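Local coordinates for putative uncharacterized protein (Pyrococcus abyssi virus 1, PDB 4HR1) that is of unknown function but folds as a bromodomain-like bundle of helices and is found as a pair of protein chains, at residues 8-11 and 12-16; 24-27 and 28-32; 43-46 and 47-50; 110-113 and 114-118. One frame throughout, in Å; residues are numbered along the deposited sequence.

Contact 1 (8-11 and 12-16); sequences TVIQ and KISWL
Ser14 sits one helical turn after Ile10, and its side chain folds back onto that residue's carbonyl. Ser14 CB passes 3.3 Å from Ile10 O. Ser14 OG stands beside its own backbone N (chi1 -59°), and this turn of the torsion brings the hydroxyl to Ile10 O at 2.9 Å. Ser14 N also reaches Ile10 O, at 2.8 Å and with a nearly straight N-H...O angle of 171°. One carbonyl oxygen therefore accepts two bonds from the same residue. The amide comes close to the direction of the C=O bond, while the hydroxyl comes from above the carbonyl plane, 48° out of it. Ser14 OG also lies 4.0 Å from Ile10 CG2.

The turns belong to helix 5-30 of a bromodomain-like helical bundle, and Thr8, Val9 and Gln11 give their carbonyls to the amides of Lys12, Ile13 and Trp15 in the usual i to i+4 way. On the buried side, Ile13 CG1 lies 3.2 Å from Val9 O. Ile13 CD1 then meets Val9 CB and Ile10 CD1, each at 4.4 Å. These apolar groups face helix 34-63, where Val9 and Ile13 both touch Val54 and Ile10 touches Val58. Lys12 bends away at its second torsion and forms a salt bridge with Glu86. Gln11 NE2 bonds the backbone of another protein chain.

Contact 2 (24-27 and 28-32); sequences KGYM and ETTGA
Gly25 O is gripped twice by Thr29. The hydroxyl OG1 of Thr29 lies 2.8 Å from Gly25 O, and Thr29 N lies 3.1 Å from it. The two donors reach Gly25 O from opposite faces of its carbonyl plane. Thr30 turns its hydroxyl back in the same manner, with OG1 2.8 Å from Tyr26 O, while its backbone N makes a weak bond to that oxygen. Thr30 OG1 also stands 3.7 Å above one face of the Tyr26 ring, toward the rim. Tyr26 OH donates to the carbonyl of Val99.

Helix 5-30 ends here in an arrangement that resembles a Schellman motif. Gly31 leaves the helix with a positive phi (63°), and Met27 O takes the 6→1 bond from Ala32 N at 3.2 Å and a weak one from Gly31 N. The apolar contact joins Ala32 CB to CG of Met27, a selenomethionine, at 3.5 Å. The Met27 side chain also touches Glu36 and Val40 of helix 34-63.

Hydroxyls from the last helical turn thus bond carbonyls of the turn before it. Two such bonds probably help to hold the helix end together where the amide pattern weakens and the chain bends toward the next helix.

Contact 3 (43-46 and 47-50); sequences LKER and VDEI
Lys44 and Asp48, one turn apart on helix 34-63, are joined by a salt bridge. Lys44 NZ lies 3.1 Å from Asp48 OD1 and meets it on the syn lone pair, the side of the other carboxylate oxygen. The lysine leaves the backbone extended, with CG anti to its own N (chi1 -177°), and bends only at the last torsion to bring NZ round. Lys44 NZ also makes a long salt bridge, 3.7 Å, to Glu45 OE1. Lys44, Glu45 and Asp48 thus form a small network.

Like charges also meet. Glu45 OE1 is 3.2 Å from Asp48 OD1, with the two carboxylate planes turned 77° apart. Glu45 OE2 is 3.6 Å from Glu49 OE2, and these side chains cross at about a right angle. The lysine between Glu45 and Asp48 probably offsets part of the first repulsion. Asp48 has a second basic partner: its OD2 forms a salt bridge with Arg17, which should stabilise its negative charge further.

The backbone bonds are those of a regular helix. Asp48 N donates to Lys44 O at 3.0 Å, and Ile50 N to Arg46 O at 3.2 Å. Methyl groups rest on carbonyl oxygens of the preceding turn: Val47 CG2 lies 3.3 Å from Leu43 O, and Ile50 CG2 is as near to Arg46 O.

Within the bundle this part of helix 34-63 lies against two others. Lys44 and Val47 touch Ile20 of helix 5-30. Arg46 and Val47 lean on Ile88 of helix 72-98, and Arg46 also meets Val84 and Gln91 there.

Contact 4 (110-113 and 114-118); sequences KISD and YLDSL
Ile111 and Leu115, one turn apart on helix 109-119, run alongside each other from the same face. Ile111 CG2 meets Leu115 CD1 at 3.9 Å. The branch carbon of the leucine, CG, also rests 3.3 Å from Ile111 O, the oxygen that accepts from Leu115 N at 2.8 Å.

On another side of the helix a water joins Ser112 to Asp116. It lies 2.7 Å from Ser112 OG and donates to Asp116 OD1 at 3.1 Å. The direct gap between Ser112 OG and Asp116 OD1 is 4.4 Å, so the water spans a distance too long for a bond. Asp116 OD1 also accepts from Trp15 NE1, which helps to fix the carboxylate. Tyr114 turns its ring away from the first turn, with CG anti to its backbone N (chi1 167°). Leu118 CD2 stands 3.5 Å above one face of that ring, toward the rim. Tyr114 OH bonds the backbone of another protein chain.

This short last helix packs across the bundle. Ile111 reaches Phe22 of helix 5-30, and Leu115 touches Trp15 of the same helix. Both side chains also meet Met96 of helix 72-98, while the tyrosine side faces the neighbouring chain.

Contacts 1 and 2 lie on the same helix, 5-30, with centres about 23 Å apart. Contact 1 lies close to the chain's centre in space and is half buried. Contact 2 is peripheral, at the helix end, where threonine hydroxyls and a terminal glycine shape the chemistry. Contacts 3 and 4 mix buried apolar and exposed polar residues, on opposite sides of the chain's centre. Contact 1 touches the other two contact-bearing helices, 34-63 and 109-119: Leu16 and Ile13 pack on Val47 of contact 3, and Trp15 meets contact 4. Contact 3 bears a charge network and no other chain of the assembly touches it, whereas contacts 1, 2 and 4 all reach the second chain.

Contact 1 (8-11 and 12-16)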
loop_
_atom_site.group_PDB
_atom_site.type_symbol
_atom_site.label_atom_id
_atom_site.label_comp_id
_atom_site.label_asym_id
_atom_site.label_seq_id
_atom_site.Cartn_x
_atom_site.Cartn_y
_atom_site.Cartn_z
ATOM N N THR A 8 5.833 8.105 7.850
ATOM C CA THR A 8 6.742 7.034 8.256
ATOM C C THR A 8 6.087 5.665 8.166
ATOM O O THR A 8 6.607 4.792 7.465
ATOM C CB THR A 8 7.414 7.341 9.617
ATOM O OG1 THR A 8 7.951 8.668 9.604
ATOM C CG2 THR A 8 8.507 6.350 9.958
ATOM N N VAL A 9 4.938 5.487 8.834
ATOM C CA VAL A 9 4.213 4.203 8.818
ATOM C C VAL A 9 3.713 3.824 7.414
ATOM O O VAL A 9 3.859 2.673 7.009
ATOM C CB VAL A 9 3.140 4.061 9.940
ATOM C CG1 VAL A 9 3.729 4.413 11.308
ATOM C CG2 VAL A 9 1.909 4.912 9.660
ATOM N N ILE A 10 3.200 4.808 6.657
ATOM C CA ILE A 10 2.723 4.628 5.287
ATOM C C ILE A 10 3.851 4.131 4.379
ATOM O O ILE A 10 3.670 3.113 3.706
ATOM C CB ILE A 10 1.955 5.894 4.749
ATOM C CG1 ILE A 10 0.573 6.089 5.472
ATOM C CG2 ILE A 10 1.762 5.841 3.218
ATOM C CD1 ILE A 10 -0.329 4.678 5.635
ATOM N N GLN A 11 5.036 4.778 4.434
ATOM C CA GLN A 11 6.193 4.362 3.637
ATOM C C GLN A 11 6.629 2.930 3.936
ATOM O O GLN A 11 6.927 2.165 3.007
ATOM C CB GLN A 11 7.373 5.333 3.818
ATOM C CG GLN A 11 7.160 6.753 3.252
ATOM C CD GLN A 11 6.683 6.788 1.815
ATOM O OE1 GLN A 11 7.271 6.179 0.906
ATOM N NE2 GLN A 11 5.593 7.502 1.588
ATOM N N LYS A 12 6.612 2.553 5.220
ATOM C CA LYS A 12 6.996 1.214 5.652
ATOM C C LYS A 12 5.982 0.165 5.188
ATOM O O LYS A 12 6.386 -0.908 4.711
ATOM C CB LYS A 12 7.215 1.165 7.194
ATOM C CG LYS A 12 8.412 1.998 7.717
ATOM C CD LYS A 12 9.699 1.164 7.876
ATOM C CE LYS A 12 10.976 1.970 7.698
ATOM N NZ LYS A 12 12.165 1.097 7.427
ATOM N N ILE A 13 4.661 0.473 5.309
ATOM C CA ILE A 13 3.595 -0.448 4.871
ATOM C C ILE A 13 3.670 -0.582 3.329
ATOM O O ILE A 13 3.700 -1.706 2.819
ATOM C CB ILE A 13 2.166 -0.039 5.400
ATOM C CG1 ILE A 13 2.097 -0.039 6.961
ATOM C CG2 ILE A 13 1.074 -0.966 4.820
ATOM C CD1 ILE A 13 0.996 0.953 7.614
ATOM N N SER A 14 3.765 0.562 2.605
ATOM C CA SER A 14 3.886 0.570 1.135
ATOM C C SER A 14 5.060 -0.283 0.657
ATOM O O SER A 14 4.841 -1.153 -0.186
ATOM C CB SER A 14 3.982 1.989 0.583
ATOM O OG SER A 14 2.836 2.750 0.939
ATOM N N TRP A 15 6.277 -0.106 1.252
ATOM C CA TRP A 15 7.455 -0.915 0.904
ATOM C C TRP A 15 7.137 -2.372 1.082
ATOM O O TRP A 15 7.396 -3.175 0.180
ATOM C CB TRP A 15 8.678 -0.577 1.798
ATOM C CG TRP A 15 9.980 -1.089 1.251
ATOM C CD1 TRP A 15 10.846 -0.403 0.447
ATOM C CD2 TRP A 15 10.513 -2.420 1.369
ATOM N NE1 TRP A 15 11.914 -1.200 0.111
ATOM C CE2 TRP A 15 11.734 -2.446 0.656
ATOM C CE3 TRP A 15 10.117 -3.579 2.072
ATOM C CZ2 TRP A 15 12.552 -3.585 0.605
ATOM C CZ3 TRP A 15 10.911 -4.715 1.989
ATOM C CH2 TRP A 15 12.102 -4.717 1.249
ATOM N N LEU A 16 6.599 -2.724 2.254
ATOM C CA LEU A 16 6.283 -4.119 2.585
ATOM C C LEU A 16 5.238 -4.741 1.645
ATOM O O LEU A 16 5.410 -5.896 1.241
ATOM C CB LEU A 16 5.878 -4.250 4.058
ATOM C CG LEU A 16 6.998 -4.057 5.086
ATOM C CD1 LEU A 16 6.458 -4.098 6.462
ATOM C CD2 LEU A 16 8.043 -5.131 4.976
#

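Contact 2 (24-27 and 28-32)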
loop_
_atom_site.group_PDB
_atom_site.type_symbol
_atom_site.label_atom_id
_atom_site.label_comp_id
_atom_site.label_asym_id
_atom_site.label_seq_id
_atom_site.Cartn_x
_atom_site.Cartn_y
_atom_site.Cartn_z
ATOM N N LYS A 24 5.451 -12.498 -4.935
ATOM C CA LYS A 24 4.311 -13.178 -5.561
ATOM C C LYS A 24 4.598 -13.382 -7.056
ATOM O O LYS A 24 4.526 -14.516 -7.550
ATOM C CB LYS A 24 3.037 -12.334 -5.375
ATOM C CG LYS A 24 1.831 -13.117 -4.861
ATOM C CD LYS A 24 1.431 -12.698 -3.449
ATOM C CE LYS A 24 0.097 -11.986 -3.386
ATOM N NZ LYS A 24 0.219 -10.537 -3.699
ATOM N N GLY A 25 5.002 -12.290 -7.719
ATOM C CA GLY A 25 5.362 -12.243 -9.130
ATOM C C GLY A 25 6.550 -13.102 -9.496
ATOM O O GLY A 25 6.509 -13.803 -10.515
ATOM N N TYR A 26 7.611 -13.071 -8.658
ATOM C CA TYR A 26 8.810 -13.889 -8.862
ATOM C C TYR A 26 8.427 -15.367 -8.823
ATOM O O TYR A 26 8.914 -16.149 -9.641
ATOM C CB TYR A 26 9.893 -13.576 -7.797
ATOM C CG TYR A 26 11.024 -14.583 -7.763
ATOM C CD1 TYR A 26 11.998 -14.602 -8.756
ATOM C CD2 TYR A 26 11.092 -15.553 -6.767
ATOM C CE1 TYR A 26 13.041 -15.529 -8.733
ATOM C CE2 TYR A 26 12.118 -16.499 -6.745
ATOM C CZ TYR A 26 13.094 -16.479 -7.728
ATOM O OH TYR A 26 14.117 -17.395 -7.713
HETATM N N MSE A 27 7.547 -15.730 -7.873
HETATM C CA MSE A 27 7.058 -17.083 -7.632
HETATM C C MSE A 27 6.182 -17.621 -8.736
HETATM O O MSE A 27 6.287 -18.803 -9.044
HETATM C CB MSE A 27 6.347 -17.164 -6.288
HETATM C CG MSE A 27 7.316 -17.066 -5.135
HETATM SE SE MSE A 27 6.521 -17.394 -3.408
HETATM C CE MSE A 27 8.147 -17.542 -2.410
ATOM N N GLU A 28 5.312 -16.771 -9.320
ATOM C CA GLU A 28 4.449 -17.126 -10.445
ATOM C C GLU A 28 5.316 -17.451 -11.680
ATOM O O GLU A 28 5.129 -18.506 -12.295
ATOM C CB GLU A 28 3.473 -15.979 -10.765
ATOM C CG GLU A 28 2.152 -16.077 -10.022
ATOM C CD GLU A 28 1.769 -14.873 -9.181
ATOM O OE1 GLU A 28 1.609 -15.040 -7.950
ATOM O OE2 GLU A 28 1.607 -13.768 -9.751
ATOM N N THR A 29 6.290 -16.560 -11.999
ATOM C CA THR A 29 7.226 -16.675 -13.123
ATOM C C THR A 29 8.218 -17.858 -12.970
ATOM O O THR A 29 8.735 -18.343 -13.982
ATOM C CB THR A 29 7.954 -15.336 -13.335
ATOM O OG1 THR A 29 7.023 -14.261 -13.210
ATOM C CG2 THR A 29 8.661 -15.245 -14.687
ATOM N N THR A 30 8.481 -18.320 -11.731
ATOM C CA THR A 30 9.442 -19.402 -11.495
ATOM C C THR A 30 8.835 -20.697 -10.894
ATOM O O THR A 30 9.533 -21.711 -10.797
ATOM C CB THR A 30 10.695 -18.863 -10.777
ATOM O OG1 THR A 30 10.894 -17.492 -11.135
ATOM C CG2 THR A 30 11.952 -19.647 -11.121
ATOM N N GLY A 31 7.551 -20.656 -10.531
ATOM C CA GLY A 31 6.828 -21.798 -9.972
ATOM C C GLY A 31 7.358 -22.293 -8.638
ATOM O O GLY A 31 7.918 -23.396 -8.562
ATOM N N ALA A 32 7.172 -21.483 -7.577
ATOM C CA ALA A 32 7.620 -21.795 -6.215
ATOM C C ALA A 32 6.789 -22.886 -5.546
ATOM O O ALA A 32 5.628 -23.082 -5.908
ATOM C CB ALA A 32 7.601 -20.543 -5.363
#

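Contact 3 (43-46 and 47-50)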
loop_
_atom_site.group_PDB
_atom_site.type_symbol
_atom_site.label_atom_id
_atom_site.label_comp_id
_atom_site.label_asym_id
_atom_site.label_seq_id
_atom_site.Cartn_x
_atom_site.Cartn_y
_atom_site.Cartn_z
ATOM N N LEU A 43 3.115 -13.813 5.635
ATOM C CA LEU A 43 3.733 -12.486 5.744
ATOM C C LEU A 43 2.796 -11.358 5.372
ATOM O O LEU A 43 2.723 -10.376 6.117
ATOM C CB LEU A 43 5.055 -12.399 4.982
ATOM C CG LEU A 43 6.236 -13.074 5.690
ATOM C CD1 LEU A 43 7.241 -13.605 4.696
ATOM C CD2 LEU A 43 6.892 -12.138 6.691
ATOM N N LYS A 44 2.042 -11.510 4.259
ATOM C CA LYS A 44 1.047 -10.515 3.823
ATOM C C LYS A 44 0.008 -10.259 4.942
ATOM O O LYS A 44 -0.273 -9.095 5.262
ATOM C CB LYS A 44 0.367 -10.953 2.512
ATOM C CG LYS A 44 -0.632 -9.941 1.953
ATOM C CD LYS A 44 -1.492 -10.561 0.851
ATOM C CE LYS A 44 -2.828 -9.868 0.679
ATOM N NZ LYS A 44 -3.783 -10.195 1.776
ATOM N N GLU A 45 -0.492 -11.350 5.579
ATOM C CA GLU A 45 -1.438 -11.240 6.687
ATOM C C GLU A 45 -0.863 -10.488 7.869
ATOM O O GLU A 45 -1.552 -9.624 8.409
ATOM C CB GLU A 45 -2.017 -12.609 7.100
ATOM C CG GLU A 45 -3.317 -12.954 6.388
ATOM C CD GLU A 45 -4.331 -11.825 6.371
ATOM O OE1 GLU A 45 -4.565 -11.265 5.275
ATOM O OE2 GLU A 45 -4.786 -11.418 7.466
ATOM N N ARG A 46 0.426 -10.754 8.227
ATOM C CA ARG A 46 1.142 -10.032 9.297
ATOM C C ARG A 46 1.199 -8.530 8.983
ATOM O O ARG A 46 1.031 -7.708 9.895
ATOM C CB ARG A 46 2.563 -10.588 9.490
ATOM C CG ARG A 46 2.691 -11.656 10.576
ATOM C CD ARG A 46 3.374 -11.128 11.834
ATOM N NE ARG A 46 4.815 -10.903 11.657
ATOM C CZ ARG A 46 5.587 -10.259 12.530
ATOM N NH1 ARG A 46 6.880 -10.094 12.285
ATOM N NH2 ARG A 46 5.071 -9.773 13.653
ATOM N N VAL A 47 1.361 -8.169 7.684
ATOM C CA VAL A 47 1.396 -6.759 7.261
ATOM C C VAL A 47 0.021 -6.102 7.448
ATOM O O VAL A 47 -0.055 -5.000 8.027
ATOM C CB VAL A 47 1.971 -6.538 5.830
ATOM C CG1 VAL A 47 2.035 -5.055 5.469
ATOM C CG2 VAL A 47 3.342 -7.180 5.684
ATOM N N ASP A 48 -1.063 -6.779 6.961
ATOM C CA ASP A 48 -2.432 -6.250 7.075
ATOM C C ASP A 48 -2.834 -6.023 8.541
ATOM O O ASP A 48 -3.451 -4.998 8.845
ATOM C CB ASP A 48 -3.461 -7.136 6.346
ATOM C CG ASP A 48 -3.196 -7.391 4.864
ATOM O OD1 ASP A 48 -3.767 -8.368 4.318
ATOM O OD2 ASP A 48 -2.405 -6.624 4.253
ATOM N N GLU A 49 -2.409 -6.937 9.450
ATOM C CA GLU A 49 -2.672 -6.823 10.887
ATOM C C GLU A 49 -2.054 -5.554 11.483
ATOM O O GLU A 49 -2.763 -4.735 12.071
ATOM C CB GLU A 49 -2.178 -8.074 11.635
ATOM C CG GLU A 49 -3.280 -9.097 11.867
ATOM C CD GLU A 49 -2.937 -10.542 11.563
ATOM O OE1 GLU A 49 -1.875 -11.022 12.025
ATOM O OE2 GLU A 49 -3.761 -11.212 10.899
ATOM N N ILE A 50 -0.738 -5.376 11.296
ATOM C CA ILE A 50 -0.028 -4.214 11.810
ATOM C C ILE A 50 -0.513 -2.926 11.164
ATOM O O ILE A 50 -0.679 -1.927 11.862
ATOM C CB ILE A 50 1.518 -4.419 11.831
ATOM C CG1 ILE A 50 2.257 -3.329 12.626
ATOM C CG2 ILE A 50 2.110 -4.610 10.452
ATOM C CD1 ILE A 50 2.088 -3.501 14.128
#

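Contact 4 (110-113 and 114-118)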
loop_
_atom_site.group_PDB
_atom_site.type_symbol
_atom_site.label_atom_id
_atom_site.label_comp_id
_atom_site.label_asym_id
_atom_site.label_seq_id
_atom_site.Cartn_x
_atom_site.Cartn_y
_atom_site.Cartn_z
ATOM N N LYS A 110 20.118 -4.604 -5.150
ATOM C CA LYS A 110 19.476 -4.108 -6.370
ATOM C C LYS A 110 17.937 -4.172 -6.256
ATOM O O LYS A 110 17.256 -3.244 -6.693
ATOM C CB LYS A 110 19.942 -4.892 -7.609
ATOM C CG LYS A 110 21.426 -4.787 -7.939
ATOM C CD LYS A 110 21.722 -5.506 -9.267
ATOM C CE LYS A 110 23.197 -5.682 -9.537
ATOM N NZ LYS A 110 23.434 -6.334 -10.853
ATOM N N ILE A 111 17.412 -5.284 -5.687
ATOM C CA ILE A 111 15.993 -5.537 -5.482
ATOM C C ILE A 111 15.464 -4.443 -4.578
ATOM O O ILE A 111 14.466 -3.796 -4.918
ATOM C CB ILE A 111 15.756 -6.952 -4.863
ATOM C CG1 ILE A 111 15.941 -8.068 -5.910
ATOM C CG2 ILE A 111 14.384 -7.044 -4.170
ATOM C CD1 ILE A 111 16.018 -9.394 -5.329
ATOM N N SER A 112 16.189 -4.207 -3.456
ATOM C CA SER A 112 15.885 -3.196 -2.450
ATOM C C SER A 112 15.834 -1.773 -3.065
ATOM O O SER A 112 14.879 -1.033 -2.813
ATOM C CB SER A 112 16.871 -3.290 -1.284
ATOM O OG SER A 112 16.390 -2.632 -0.123
ATOM N N ASP A 113 16.815 -1.424 -3.899
ATOM C CA ASP A 113 16.882 -0.119 -4.576
ATOM C C ASP A 113 15.697 0.051 -5.549
ATOM O O ASP A 113 15.076 1.122 -5.576
ATOM C CB ASP A 113 18.234 0.055 -5.305
ATOM C CG ASP A 113 19.431 0.446 -4.440
ATOM O OD1 ASP A 113 19.348 0.298 -3.186
ATOM O OD2 ASP A 113 20.464 0.855 -5.015
ATOM N N TYR A 114 15.362 -1.024 -6.304
ATOM C CA TYR A 114 14.213 -1.063 -7.200
ATOM C C TYR A 114 12.912 -0.849 -6.395
ATOM O O TYR A 114 12.104 -0.001 -6.759
ATOM C CB TYR A 114 14.175 -2.392 -7.975
ATOM C CG TYR A 114 12.865 -2.646 -8.688
ATOM C CD1 TYR A 114 12.492 -1.886 -9.794
ATOM C CD2 TYR A 114 12.006 -3.660 -8.270
ATOM C CE1 TYR A 114 11.284 -2.109 -10.448
ATOM C CE2 TYR A 114 10.800 -3.897 -8.919
ATOM C CZ TYR A 114 10.441 -3.117 -10.012
ATOM O OH TYR A 114 9.234 -3.327 -10.644
ATOM N N LEU A 115 12.753 -1.560 -5.270
ATOM C CA LEU A 115 11.567 -1.431 -4.412
ATOM C C LEU A 115 11.397 -0.031 -3.858
ATOM O O LEU A 115 10.298 0.513 -3.909
ATOM C CB LEU A 115 11.530 -2.506 -3.303
ATOM C CG LEU A 115 11.319 -3.954 -3.790
ATOM C CD1 LEU A 115 11.454 -4.938 -2.646
ATOM C CD2 LEU A 115 9.980 -4.127 -4.485
ATOM N N ASP A 116 12.509 0.579 -3.404
ATOM C CA ASP A 116 12.547 1.936 -2.863
ATOM C C ASP A 116 12.113 2.934 -3.916
ATOM O O ASP A 116 11.404 3.879 -3.576
ATOM C CB ASP A 116 13.962 2.295 -2.360
ATOM C CG ASP A 116 14.475 1.557 -1.127
ATOM O OD1 ASP A 116 13.694 0.793 -0.513
ATOM O OD2 ASP A 116 15.659 1.729 -0.787
ATOM N N SER A 117 12.498 2.697 -5.195
ATOM C CA SER A 117 12.204 3.565 -6.345
ATOM C C SER A 117 10.714 3.686 -6.622
ATOM O O SER A 117 10.241 4.778 -6.950
ATOM C CB SER A 117 12.947 3.091 -7.598
ATOM O OG SER A 117 12.293 2.002 -8.234
ATOM N N LEU A 118 9.986 2.558 -6.489
ATOM C CA LEU A 118 8.539 2.428 -6.685
ATOM C C LEU A 118 7.693 3.240 -5.666
ATOM O O LEU A 118 6.579 3.656 -5.992
ATOM C CB LEU A 118 8.163 0.937 -6.620
ATOM C CG LEU A 118 8.196 0.084 -7.904
ATOM C CD1 LEU A 118 9.161 0.588 -8.934
ATOM C CD2 LEU A 118 8.499 -1.329 -7.591
HETATM O O HOH W 1 15.092 -0.979 1.551
#